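Local structure of Di-haem cytochrome c peroxidase family protein (Burkholderia thailandensis E264, 6NX0) at residues 258-262 and 263-267; 432-435 and 436-440; 283-286 and 287-290; 359-362 and 363-366; 270-273 and 274-277. The protein carries two covalently bound c-type haems and probably works as a peroxidase with electron-transfer activity. All coordinates share one frame; numbering follows the deposited sequence. Where two conformers were deposited one is given.

Overall arrangement
All five contacts are local, formed by neighbouring pieces of chain, and they lie round the two haems of a single-chain enzyme. Contact 1 comes nearest to a haem, with the side chain of L260 about 4 Å away; in contact 4 the side chain of Y366 is about 7 Å from a bound haem c. Contacts 1 and 4 lie on opposite sides of the chain's centre, their own centres 33 Å apart. Contacts 3 and 5, centres 13 Å apart, touch directly: E286 OE1 and R271 NH2 form a 2.8 Å salt bridge between successive helices, each opened by a capping box. Contact 2 is a surface loop, the side chain of P440 about 11 Å from a haem, its nearest atoms about 10 Å from contact 4.

Contact 1: residues 258-262 and 263-267; sequences AYLQS and DEMAP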
loop_
_atom_site.group_PDB
_atom_site.type_symbol
_atom_site.label_atom_id
_atom_site.label_comp_id
_atom_site.label_asym_id
_atom_site.label_seq_id
_atom_site.Cartn_x
_atom_site.Cartn_y
_atom_site.Cartn_z
ATOM N N ALA A 258 -15.028 3.546 9.178
ATOM C CA ALA A 258 -16.026 4.410 8.564
ATOM C C ALA A 258 -15.379 5.590 7.857
ATOM O O ALA A 258 -15.801 5.972 6.764
ATOM C CB ALA A 258 -17.019 4.904 9.614
ATOM N N TYR A 259 -14.368 6.211 8.479
ATOM C CA TYR A 259 -13.722 7.345 7.829
ATOM C C TYR A 259 -13.016 6.906 6.557
ATOM O O TYR A 259 -13.179 7.522 5.495
ATOM C CB TYR A 259 -12.740 8.034 8.779
ATOM C CG TYR A 259 -11.878 9.111 8.132
ATOM C CD1 TYR A 259 -12.435 10.110 7.356
ATOM C CD2 TYR A 259 -10.508 9.134 8.337
ATOM C CE1 TYR A 259 -11.644 11.109 6.804
ATOM C CE2 TYR A 259 -9.721 10.107 7.790
ATOM C CZ TYR A 259 -10.288 11.097 7.015
ATOM O OH TYR A 259 -9.500 12.097 6.474
ATOM N N LEU A 260 -12.230 5.836 6.642
ATOM C CA LEU A 260 -11.457 5.433 5.481
ATOM C C LEU A 260 -12.317 4.846 4.377
ATOM O O LEU A 260 -11.845 4.755 3.242
ATOM C CB LEU A 260 -10.362 4.450 5.897
ATOM C CG LEU A 260 -9.330 5.040 6.877
ATOM C CD1 LEU A 260 -8.251 4.030 7.241
ATOM C CD2 LEU A 260 -8.685 6.311 6.304
ATOM N N GLN A 261 -13.558 4.458 4.661
ATOM C CA GLN A 261 -14.453 3.983 3.608
ATOM C C GLN A 261 -15.362 5.082 3.067
ATOM O O GLN A 261 -16.138 4.823 2.140
ATOM C CB GLN A 261 -15.305 2.796 4.110
ATOM C CG GLN A 261 -14.473 1.530 4.423
ATOM C CD GLN A 261 -15.236 0.392 5.108
ATOM O OE1 GLN A 261 -14.658 -0.675 5.371
ATOM N NE2 GLN A 261 -16.516 0.608 5.401
ATOM N N SER A 262 -15.271 6.302 3.586
ATOM C CA SER A 262 -16.138 7.367 3.118
ATOM C C SER A 262 -15.736 7.780 1.705
ATOM O O SER A 262 -14.602 7.585 1.256
ATOM C CB SER A 262 -16.102 8.558 4.078
ATOM O OG SER A 262 -14.851 9.227 4.081
ATOM N N ASP A 263 -16.697 8.367 0.989
ATOM C CA ASP A 263 -16.469 8.651 -0.419
ATOM C C ASP A 263 -15.336 9.647 -0.627
ATOM O O ASP A 263 -14.654 9.596 -1.658
ATOM C CB ASP A 263 -17.756 9.182 -1.055
ATOM C CG ASP A 263 -18.809 8.099 -1.285
ATOM O OD1 ASP A 263 -18.519 6.889 -1.158
ATOM O OD2 ASP A 263 -19.954 8.471 -1.612
ATOM N N GLU A 264 -15.111 10.564 0.315
ATOM C CA GLU A 264 -14.044 11.521 0.089
ATOM C C GLU A 264 -12.678 10.858 0.105
ATOM O O GLU A 264 -11.706 11.460 -0.354
ATOM C CB GLU A 264 -14.101 12.656 1.118
ATOM C CG GLU A 264 -13.716 12.308 2.535
ATOM C CD GLU A 264 -13.461 13.570 3.370
ATOM O OE1 GLU A 264 -13.275 14.659 2.779
ATOM O OE2 GLU A 264 -13.451 13.482 4.608
ATOM N N MET A 265 -12.596 9.625 0.583
ATOM C CA MET A 265 -11.338 8.889 0.581
ATOM C C MET A 265 -11.164 8.030 -0.671
ATOM O O MET A 265 -10.246 7.198 -0.715
ATOM C CB MET A 265 -11.247 8.046 1.865
ATOM C CG MET A 265 -11.235 8.900 3.143
ATOM S SD MET A 265 -9.918 10.146 3.155
ATOM C CE MET A 265 -8.559 9.142 3.695
ATOM N N ALA A 266 -12.001 8.252 -1.694
ATOM C CA ALA A 266 -11.866 7.615 -3.010
ATOM C C ALA A 266 -12.378 8.598 -4.066
ATOM O O ALA A 266 -13.453 8.412 -4.653
ATOM C CB ALA A 266 -12.630 6.289 -3.048
ATOM N N PRO A 267 -11.605 9.658 -4.349
ATOM C CA PRO A 267 -12.146 10.769 -5.159
ATOM C C PRO A 267 -12.289 10.480 -6.645
ATOM O O PRO A 267 -13.213 11.021 -7.275
ATOM C CB PRO A 267 -11.140 11.907 -4.920
ATOM C CG PRO A 267 -10.308 11.497 -3.720
ATOM C CD PRO A 267 -10.314 10.004 -3.718
HETATM O O HOH W 1 -10.538 13.767 4.816
HETATM O O HOH W 2 -10.742 4.548 0.703
HETATM O O HOH W 3 -15.208 11.593 5.556
#
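The carbonyl oxygen Y259 O, with CG of M265 resting against it at 3.3 Å, is gripped twice by one residue. S262 gives it both its backbone N-H and its hydroxyl; the bond from S262 OG to Y259 O is 2.8 Å long and lies in the carbonyl plane. Here helix 245-260 gives way to a short 3-10 turn at 263-264, and the returning chain makes a Met-aromatic contact. The N-H of M265 closes the turn on S262 O at 2.9 Å. Beyond CG the methionine bends at chi2 (-55°), which sets SD obliquely 4.6 Å from the centroid of the Y259 ring. A second bend at chi3 (-82°) then sends the methyl CE to CD2 of L260, 3.9 Å away, and so backs a leucine that lies close to a haem; F109 meets the Y259 ring edge-to-face.

The polar border is wetter. E264 OE2 sits at the ring edge, 3.7 Å from Y259 CE1, and takes a hydrogen bond from a water that also donates to S262 OG. A second water pairs with Y259 OH and reaches the same carboxylate oxygen weakly. D263 turns its OD1 to a salt bridge with R167. On the methionine side, a third water donates to both L260 O (2.8 Å) and M265 O (3.0 Å).

Contact 2: residues 432-435 and 436-440; sequences MNRR and PGTPP. With NO3 (nitrate ion), chain F.
R434 and P439 are joined by a side-chain to backbone hydrogen bond on the packed side of the turn. The arginine runs extended from CG to NE, and its NH1 gives a hydrogen bond to P439 O, 2.9 Å long and fairly straight at 158°. The oxygen lies at the guanidinium edge, close to its plane, whereas the NH1 nitrogen stands well above the plane of the proline carbonyl. CD of R434 also presses on that oxygen, at 3.1 Å. Further back along the arginine, the methyl CG2 of T438 packs against CB and CD, 4.0 Å from each. With CG2 anti to the threonine N, T438 turns this methyl to the arginine and leaves OG1 for the water side.

What brings the two residues together is a type II beta turn from R435 to T438, closed by T438 N donating to R435 O at 3.0 Å. G437 occupies its third position with a positive phi of 94°, a backbone shape that a side chain would strain. On the inner side, P440 packs on N398 and T399 of helix 390-399, and M432 on Y397, the axial ligand of a haem iron; R434 O accepts from S401 OG.

The outer side is held by solvent. One water takes the N-H of R435 and pairs with T438 OG1, while another donates to P440 O and accepts weakly from R434 NH1. R435 leads away from the turn to a nitrate, probably from the crystallisation liquor: NE bonds to O3 of the ion at 3.0 Å, and NH2 to O2 of the ion at 2.8 Å.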
loop_
_atom_site.group_PDB
_atom_site.type_symbol
_atom_site.label_atom_id
_atom_site.label_comp_id
_atom_site.label_asym_id
_atom_site.label_seq_id
_atom_site.Cartn_x
_atom_site.Cartn_y
_atom_site.Cartn_z
ATOM N N MET A 432 10.879 -8.665 -16.670
ATOM C CA MET A 432 11.901 -9.139 -15.741
ATOM C C MET A 432 12.424 -10.532 -16.102
ATOM O O MET A 432 12.948 -11.244 -15.226
ATOM C CB MET A 432 11.338 -9.145 -14.321
ATOM C CG MET A 432 10.793 -7.797 -13.828
ATOM S SD MET A 432 9.819 -7.888 -12.264
ATOM C CE MET A 432 9.058 -9.495 -12.357
ATOM N N ASN A 433 12.315 -10.926 -17.375
ATOM C CA ASN A 433 12.600 -12.292 -17.816
ATOM C C ASN A 433 13.669 -12.341 -18.905
ATOM O O ASN A 433 13.708 -13.284 -19.702
ATOM C CB ASN A 433 11.320 -12.975 -18.305
ATOM C CG ASN A 433 10.630 -12.216 -19.443
ATOM O OD1 ASN A 433 11.036 -11.116 -19.811
ATOM N ND2 ASN A 433 9.568 -12.804 -19.984
ATOM N N ARG A 434 14.537 -11.335 -18.960
ATOM C CA ARG A 434 15.578 -11.235 -19.981
ATOM C C ARG A 434 16.948 -11.307 -19.334
ATOM O O ARG A 434 17.311 -10.444 -18.524
ATOM C CB ARG A 434 15.432 -9.941 -20.764
ATOM C CG ARG A 434 14.096 -9.848 -21.432
ATOM C CD ARG A 434 14.067 -8.726 -22.418
ATOM N NE ARG A 434 12.862 -8.803 -23.227
ATOM C CZ ARG A 434 12.809 -8.500 -24.518
ATOM N NH1 ARG A 434 13.899 -8.123 -25.170
ATOM N NH2 ARG A 434 11.663 -8.589 -25.147
ATOM N N ARG A 435 17.720 -12.314 -19.714
ATOM C CA ARG A 435 19.007 -12.541 -19.100
ATOM C C ARG A 435 19.998 -11.472 -19.540
ATOM O O ARG A 435 19.812 -10.823 -20.574
ATOM C CB ARG A 435 19.534 -13.924 -19.470
ATOM C CG ARG A 435 18.546 -15.042 -19.174
ATOM C CD ARG A 435 19.142 -16.456 -19.344
ATOM N NE ARG A 435 18.078 -17.442 -19.170
ATOM C CZ ARG A 435 17.725 -17.983 -18.005
ATOM N NH1 ARG A 435 18.374 -17.679 -16.880
ATOM N NH2 ARG A 435 16.714 -18.843 -17.967
ATOM N N PRO A 436 21.068 -11.275 -18.771
ATOM C CA PRO A 436 22.144 -10.392 -19.230
ATOM C C PRO A 436 22.602 -10.786 -20.627
ATOM O O PRO A 436 22.679 -11.970 -20.966
ATOM C CB PRO A 436 23.240 -10.600 -18.183
ATOM C CG PRO A 436 22.532 -11.060 -16.970
ATOM C CD PRO A 436 21.335 -11.838 -17.437
ATOM N N GLY A 437 22.878 -9.777 -21.453
ATOM C CA GLY A 437 23.238 -9.987 -22.836
ATOM C C GLY A 437 22.079 -9.924 -23.805
ATOM O O GLY A 437 22.299 -9.751 -25.010
ATOM N N THR A 438 20.859 -10.080 -23.320
ATOM C CA THR A 438 19.662 -9.816 -24.090
ATOM C C THR A 438 19.318 -8.334 -23.976
ATOM O O THR A 438 19.506 -7.737 -22.909
ATOM C CB THR A 438 18.490 -10.659 -23.575
ATOM O OG1 THR A 438 18.807 -12.055 -23.686
ATOM C CG2 THR A 438 17.193 -10.371 -24.358
ATOM N N PRO A 439 18.830 -7.701 -25.040
ATOM C CA PRO A 439 18.363 -6.329 -24.902
ATOM C C PRO A 439 17.195 -6.281 -23.944
ATOM O O PRO A 439 16.387 -7.225 -23.880
ATOM C CB PRO A 439 17.928 -5.955 -26.327
ATOM C CG PRO A 439 18.431 -7.036 -27.209
ATOM C CD PRO A 439 18.529 -8.248 -26.372
ATOM N N PRO A 440 17.050 -5.196 -23.191
ATOM C CA PRO A 440 15.839 -5.038 -22.386
ATOM C C PRO A 440 14.598 -4.897 -23.254
ATOM O O PRO A 440 14.656 -4.547 -24.442
ATOM C CB PRO A 440 16.112 -3.764 -21.577
ATOM C CG PRO A 440 17.150 -3.046 -22.324
ATOM C CD PRO A 440 17.988 -4.085 -22.988
HETATM N N NO3 F . 16.147 -19.962 -21.298
HETATM O O1 NO3 F . 15.892 -20.689 -22.305
HETATM O O2 NO3 F . 15.722 -20.286 -20.149
HETATM O O3 NO3 F . 16.837 -18.904 -21.429
HETATM O O HOH W 4 13.491 -5.961 -26.894
HETATM O O HOH W 5 16.938 -13.619 -22.282
#

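Contact 3: residues 283-286 and 287-290; sequences TPQE and MRGL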
loop_
_atom_site.group_PDB
_atom_site.type_symbol
_atom_site.label_atom_id
_atom_site.label_comp_id
_atom_site.label_asym_id
_atom_site.label_seq_id
_atom_site.Cartn_x
_atom_site.Cartn_y
_atom_site.Cartn_z
ATOM N N THR A 283 -2.506 13.267 -23.480
ATOM C CA THR A 283 -1.559 13.658 -24.515
ATOM C C THR A 283 -1.112 12.444 -25.318
ATOM O O THR A 283 -1.196 11.306 -24.848
ATOM C CB THR A 283 -0.318 14.320 -23.917
ATOM O OG1 THR A 283 0.455 13.329 -23.223
ATOM C CG2 THR A 283 -0.674 15.468 -22.965
ATOM N N PRO A 284 -0.616 12.653 -26.534
ATOM C CA PRO A 284 -0.060 11.521 -27.281
ATOM C C PRO A 284 0.968 10.720 -26.488
ATOM O O PRO A 284 0.930 9.482 -26.523
ATOM C CB PRO A 284 0.535 12.197 -28.520
ATOM C CG PRO A 284 -0.386 13.372 -28.737
ATOM C CD PRO A 284 -0.729 13.869 -27.365
ATOM N N GLN A 285 1.880 11.386 -25.776
ATOM C CA GLN A 285 2.857 10.659 -24.971
ATOM C C GLN A 285 2.176 9.835 -23.893
ATOM O O GLN A 285 2.567 8.687 -23.652
ATOM C CB GLN A 285 3.852 11.620 -24.335
ATOM C CG GLN A 285 4.825 10.897 -23.417
ATOM C CD GLN A 285 5.824 11.806 -22.764
ATOM O OE1 GLN A 285 5.493 12.922 -22.348
ATOM N NE2 GLN A 285 7.058 11.331 -22.645
ATOM N N GLU A 286 1.203 10.419 -23.195
ATOM C CA GLU A 286 0.484 9.669 -22.154
ATOM C C GLU A 286 -0.208 8.447 -22.746
ATOM O O GLU A 286 -0.202 7.359 -22.145
ATOM C CB GLU A 286 -0.509 10.590 -21.425
ATOM C CG GLU A 286 0.192 11.642 -20.536
ATOM C CD GLU A 286 -0.655 12.844 -20.185
ATOM O OE1 GLU A 286 -1.777 12.975 -20.706
ATOM O OE2 GLU A 286 -0.202 13.655 -19.340
ATOM N N MET A 287 -0.780 8.590 -23.944
ATOM C CA MET A 287 -1.379 7.444 -24.620
ATOM C C MET A 287 -0.327 6.404 -25.014
ATOM O O MET A 287 -0.598 5.197 -24.937
ATOM C CB MET A 287 -2.172 7.923 -25.846
ATOM C CG MET A 287 -3.403 8.758 -25.512
ATOM S SD MET A 287 -4.605 7.953 -24.447
ATOM C CE MET A 287 -5.221 6.649 -25.523
ATOM N N ARG A 288 0.873 6.820 -25.431
ATOM C CA ARG A 288 1.923 5.827 -25.680
ATOM C C ARG A 288 2.243 5.064 -24.410
ATOM O O ARG A 288 2.462 3.846 -24.441
ATOM C CB ARG A 288 3.189 6.472 -26.226
ATOM C CG ARG A 288 3.055 6.995 -27.630
ATOM C CD ARG A 288 4.407 7.247 -28.244
ATOM N NE ARG A 288 5.251 8.167 -27.493
ATOM C CZ ARG A 288 5.174 9.497 -27.576
ATOM N NH1 ARG A 288 4.272 10.073 -28.369
ATOM N NH2 ARG A 288 5.988 10.252 -26.858
ATOM N N GLY A 289 2.336 5.775 -23.290
ATOM C CA GLY A 289 2.629 5.107 -22.030
ATOM C C GLY A 289 1.540 4.143 -21.604
ATOM O O GLY A 289 1.831 3.063 -21.088
ATOM N N LEU A 290 0.274 4.529 -21.784
ATOM C CA LEU A 290 -0.841 3.636 -21.491
ATOM C C LEU A 290 -0.741 2.378 -22.339
ATOM O O LEU A 290 -0.940 1.265 -21.844
ATOM C CB LEU A 290 -2.169 4.342 -21.760
ATOM C CG LEU A 290 -3.453 3.520 -21.722
ATOM C CD1 LEU A 290 -3.666 2.901 -20.357
ATOM C CD2 LEU A 290 -4.627 4.401 -22.113
#
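M287 donates its N-H to T283 O at 2.9 Å. Its side chain lies against the same carbonyl, with CG of M287 3.4 Å from T283 O, then bends at chi2 and chi3 so that its far end reaches Y275 of the preceding helix.

R288 follows with a backbone bond to P284 O. Its side chain turns back at chi3 (-57°), laying the guanidinium with one face over the backbone of Q285, whose CA stands 3.5 Å above that plane. NH2 of R288 also touches CB of Q285 at 3.6 Å. The amide and guanidinium planes are 35° apart, and both groups serve one carboxylate: R288 NE forms a salt bridge with D449 OD2, while Q285 NE2 donates to D449 OD1.

All of this belongs to the first two turns of helix 284-293, which starts with a capping box. T283 is the N-cap, its OG1 accepting from E286 N at 3.0 Å. In return T283 N donates to E286 OE1 at 2.9 Å, almost straight at 175° but from above the carboxylate plane. That oxygen also takes a salt bridge from R271, which would help keep the glutamate charged.

G289 comes next, with no side chain and a helical bond from its N to Q285 O. Last is L290: its N-H donates to E286 O at 2.9 Å, and its CB lies 3.6 Å from the same oxygen. Its side chain packs among Y275, L307 and F453, the last on helix 444-455.

Contact 4: residues 359-362 and 363-366; sequences EPTQ and WCAY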
loop_
_atom_site.group_PDB
_atom_site.type_symbol
_atom_site.label_atom_id
_atom_site.label_comp_id
_atom_site.label_asym_id
_atom_site.label_seq_id
_atom_site.Cartn_x
_atom_site.Cartn_y
_atom_site.Cartn_z
ATOM N N GLU A 359 2.922 -24.607 3.784
ATOM C CA GLU A 359 4.235 -24.305 3.228
ATOM C C GLU A 359 4.473 -22.794 3.137
ATOM O O GLU A 359 4.711 -22.256 2.051
ATOM C CB GLU A 359 4.390 -24.968 1.867
ATOM C CG GLU A 359 4.477 -26.466 2.006
ATOM C CD GLU A 359 5.648 -26.859 2.867
ATOM O OE1 GLU A 359 6.611 -26.067 2.940
ATOM O OE2 GLU A 359 5.588 -27.932 3.473
ATOM N N PRO A 360 4.479 -22.104 4.270
ATOM C CA PRO A 360 4.447 -20.637 4.228
ATOM C C PRO A 360 5.673 -20.009 3.599
ATOM O O PRO A 360 5.572 -18.881 3.100
ATOM C CB PRO A 360 4.305 -20.257 5.710
ATOM C CG PRO A 360 4.738 -21.490 6.488
ATOM C CD PRO A 360 4.377 -22.645 5.638
ATOM N N THR A 361 6.847 -20.662 3.617
ATOM C CA THR A 361 8.044 -20.016 3.089
ATOM C C THR A 361 8.041 -19.940 1.565
ATOM O O THR A 361 8.908 -19.256 1.003
ATOM C CB THR A 361 9.317 -20.720 3.582
ATOM O OG1 THR A 361 9.357 -22.050 3.073
ATOM C CG2 THR A 361 9.368 -20.733 5.135
ATOM N N GLN A 362 7.078 -20.583 0.892
ATOM C CA GLN A 362 6.957 -20.389 -0.546
ATOM C C GLN A 362 6.612 -18.945 -0.860
ATOM O O GLN A 362 6.824 -18.501 -1.994
ATOM C CB GLN A 362 5.893 -21.308 -1.140
ATOM C CG GLN A 362 4.482 -20.915 -0.781
ATOM C CD GLN A 362 3.441 -21.947 -1.193
ATOM O OE1 GLN A 362 2.777 -22.565 -0.344
ATOM N NE2 GLN A 362 3.265 -22.111 -2.498
ATOM N N TRP A 363 6.109 -18.212 0.131
ATOM C CA TRP A 363 5.673 -16.829 -0.030
ATOM C C TRP A 363 6.703 -15.821 0.458
ATOM O O TRP A 363 6.404 -14.629 0.493
ATOM C CB TRP A 363 4.360 -16.581 0.717
ATOM C CG TRP A 363 3.263 -17.514 0.331
ATOM C CD1 TRP A 363 2.657 -18.450 1.134
ATOM C CD2 TRP A 363 2.646 -17.622 -0.949
ATOM N NE1 TRP A 363 1.701 -19.136 0.421
ATOM C CE2 TRP A 363 1.676 -18.648 -0.861
ATOM C CE3 TRP A 363 2.821 -16.956 -2.164
ATOM C CZ2 TRP A 363 0.880 -19.010 -1.943
ATOM C CZ3 TRP A 363 2.043 -17.319 -3.232
ATOM C CH2 TRP A 363 1.083 -18.335 -3.123
ATOM N N CYS A 364 7.886 -16.252 0.874
ATOM C CA CYS A 364 8.909 -15.283 1.240
ATOM C C CYS A 364 9.303 -14.483 0.007
ATOM O O CYS A 364 9.431 -15.026 -1.094
ATOM C CB CYS A 364 10.114 -15.975 1.874
ATOM S SG CYS A 364 9.818 -16.577 3.586
ATOM N N ALA A 365 9.451 -13.178 0.201
ATOM C CA ALA A 365 9.744 -12.146 -0.799
ATOM C C ALA A 365 8.485 -11.674 -1.526
ATOM O O ALA A 365 8.585 -10.736 -2.337
ATOM C CB ALA A 365 10.803 -12.573 -1.831
ATOM N N TYR A 366 7.316 -12.214 -1.226
ATOM C CA TYR A 366 6.090 -11.712 -1.818
ATOM C C TYR A 366 5.557 -10.528 -1.025
ATOM O O TYR A 366 5.580 -10.525 0.209
ATOM C CB TYR A 366 5.014 -12.792 -1.867
ATOM C CG TYR A 366 5.163 -13.793 -2.984
ATOM C CD1 TYR A 366 6.225 -14.694 -3.033
ATOM C CD2 TYR A 366 4.211 -13.858 -3.993
ATOM C CE1 TYR A 366 6.341 -15.610 -4.093
ATOM C CE2 TYR A 366 4.303 -14.769 -5.013
ATOM C CZ TYR A 366 5.365 -15.640 -5.059
ATOM O OH TYR A 366 5.431 -16.542 -6.116
#
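W363 starts with CB set 3.5 Å from P360 O, the carbonyl oxygen that also accepts the tryptophan's own N-H. At the ring, CD1 stays by this oxygen while CG begins to slip beneath Q362. NE1 comes to 3.5 Å from CG of Q362, and CE2 is nearly as close. The glutamine methylene stands over the face of the five-membered ring in a CH-pi contact, CG being 3.5 Å from the ring centroid and only 7° off the normal. It gets there because chi1 of Q362 (72°) tucks CG between the residue's own N and carbonyl carbon. The two side chains then run the same way, and the amide lies stacked on the indole with the planes 16° apart, so that CZ2 has Q362 CD as a neighbour at 4.0 Å. On the other arm of the indole, CE3 stands above the centre of the Y366 ring, while Y366 CD2 lies at the tryptophan's edge.

The backbone behind this is a 3-10 turn running straight into a type II beta turn from W363 to Y366. C364 N donates to T361 O at 3.2 Å, and C364 SG forms the disulfide with C349. L348 and A352 of helix 348-354 also pack against the W363 side chain.

Since methylene, amide and phenol ring all meet the indole without a formal charge, the side-chain attraction is largely dispersion with a weak polar share; the consecutive turns bring the groups together, and the disulfide ties the same segment to C349.

Contact 5: residues 270-273 and 274-277; sequences SRYD and AYVT
Helix 271-276 opens on a capping box, with S270 O already taking the N-H of A274 in the first helical bond. S270 is the N-cap: its OG accepts from D273 N at 3.1 Å. The aspartate answers through OD2, which receives S270 N on its anti lone pair and, from above the carboxylate plane, S270 OG at 2.8 Å. The hydroxyl therefore both accepts and donates within the box, which fixes its rotation. OD1 of D273 forms a salt bridge with R373.

One turn on, V276 rests on Y272. Its CG2 lies over the ring face in a CH-pi contact, 3.9 Å from the centroid and displaced toward the rim, with CE2 of the ring at 3.6 Å. The tyrosine reaches along the helix to meet it because its ring swings opposite the backbone N (chi1 173°). Beyond this pair Y272 OH is hydrogen-bonded to S317 OG, and F319 meets the ring edge-to-face. Y275 turns its ring edge to Y272 O, which lies 3.9 Å from Y275 CD2 and accepts the N-H of V276.

At the far end D273 O is held by two donors from opposite faces of its plane, T277 N and T277 OG1, each at 2.9 Å.

D273 is thus bonded through its carboxylate at the helix start and through its carbonyl a turn later. With two donors on OD2, an arginine on OD1 and the positive end of the helix dipole close by, its side chain is probably a stabilised anion.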
loop_
_atom_site.group_PDB
_atom_site.type_symbol
_atom_site.label_atom_id
_atom_site.label_comp_id
_atom_site.label_asym_id
_atom_site.label_seq_id
_atom_site.Cartn_x
_atom_site.Cartn_y
_atom_site.Cartn_z
ATOM N N SER A 270 -8.607 12.218 -11.126
ATOM C CA SER A 270 -7.383 12.392 -11.888
ATOM C C SER A 270 -7.699 12.663 -13.354
ATOM O O SER A 270 -8.830 12.482 -13.816
ATOM C CB SER A 270 -6.495 11.160 -11.772
ATOM O OG SER A 270 -7.053 10.071 -12.492
ATOM N N ARG A 271 -6.665 13.064 -14.097
ATOM C CA ARG A 271 -6.827 13.223 -15.545
ATOM C C ARG A 271 -7.085 11.880 -16.222
ATOM O O ARG A 271 -7.839 11.824 -17.198
ATOM C CB ARG A 271 -5.619 13.943 -16.145
ATOM C CG ARG A 271 -5.661 15.446 -15.833
ATOM C CD ARG A 271 -4.506 16.254 -16.467
ATOM N NE ARG A 271 -4.349 15.963 -17.894
ATOM C CZ ARG A 271 -3.389 15.202 -18.424
ATOM N NH1 ARG A 271 -2.428 14.661 -17.682
ATOM N NH2 ARG A 271 -3.382 14.995 -19.727
ATOM N N TYR A 272 -6.526 10.782 -15.696
ATOM C CA TYR A 272 -6.900 9.471 -16.208
ATOM C C TYR A 272 -8.396 9.218 -16.019
ATOM O O TYR A 272 -9.056 8.676 -16.921
ATOM C CB TYR A 272 -6.057 8.386 -15.532
ATOM C CG TYR A 272 -6.506 6.994 -15.905
ATOM C CD1 TYR A 272 -6.081 6.412 -17.089
ATOM C CD2 TYR A 272 -7.358 6.272 -15.078
ATOM C CE1 TYR A 272 -6.492 5.120 -17.440
ATOM C CE2 TYR A 272 -7.788 4.998 -15.423
ATOM C CZ TYR A 272 -7.345 4.431 -16.608
ATOM O OH TYR A 272 -7.747 3.158 -16.973
ATOM N N ASP A 273 -8.953 9.607 -14.866
ATOM C CA ASP A 273 -10.391 9.430 -14.634
ATOM C C ASP A 273 -11.216 10.290 -15.586
ATOM O O ASP A 273 -12.289 9.875 -16.035
ATOM C CB ASP A 273 -10.737 9.747 -13.183
ATOM C CG ASP A 273 -10.088 8.783 -12.221
ATOM O OD1 ASP A 273 -10.257 7.551 -12.421
ATOM O OD2 ASP A 273 -9.392 9.254 -11.295
ATOM N N ALA A 274 -10.729 11.482 -15.921
ATOM C CA ALA A 274 -11.449 12.311 -16.883
ATOM C C ALA A 274 -11.387 11.711 -18.279
ATOM O O ALA A 274 -12.316 11.894 -19.078
ATOM C CB ALA A 274 -10.875 13.724 -16.877
ATOM N N TYR A 275 -10.299 11.008 -18.594
ATOM C CA TYR A 275 -10.179 10.294 -19.859
ATOM C C TYR A 275 -11.119 9.092 -19.910
ATOM O O TYR A 275 -11.686 8.790 -20.966
ATOM C CB TYR A 275 -8.726 9.866 -20.060
ATOM C CG TYR A 275 -8.528 8.715 -21.010
ATOM C CD1 TYR A 275 -8.498 8.921 -22.383
ATOM C CD2 TYR A 275 -8.356 7.419 -20.534
ATOM C CE1 TYR A 275 -8.312 7.865 -23.261
ATOM C CE2 TYR A 275 -8.165 6.357 -21.407
ATOM C CZ TYR A 275 -8.143 6.591 -22.767
ATOM O OH TYR A 275 -7.955 5.539 -23.639
ATOM N N VAL A 276 -11.298 8.399 -18.776
ATOM C CA VAL A 276 -12.189 7.239 -18.724
ATOM C C VAL A 276 -13.646 7.673 -18.782
ATOM O O VAL A 276 -14.469 7.033 -19.444
ATOM C CB VAL A 276 -11.903 6.409 -17.456
ATOM C CG1 VAL A 276 -12.997 5.354 -17.223
ATOM C CG2 VAL A 276 -10.568 5.748 -17.566
ATOM N N THR A 277 -14.000 8.744 -18.071
ATOM C CA THR A 277 -15.393 9.167 -18.011
ATOM C C THR A 277 -15.689 10.246 -19.048
ATOM O O THR A 277 -16.217 9.938 -20.120
ATOM C CB THR A 277 -15.754 9.659 -16.607
ATOM O OG1 THR A 277 -15.035 10.866 -16.309
ATOM C CG2 THR A 277 -15.431 8.594 -15.571
#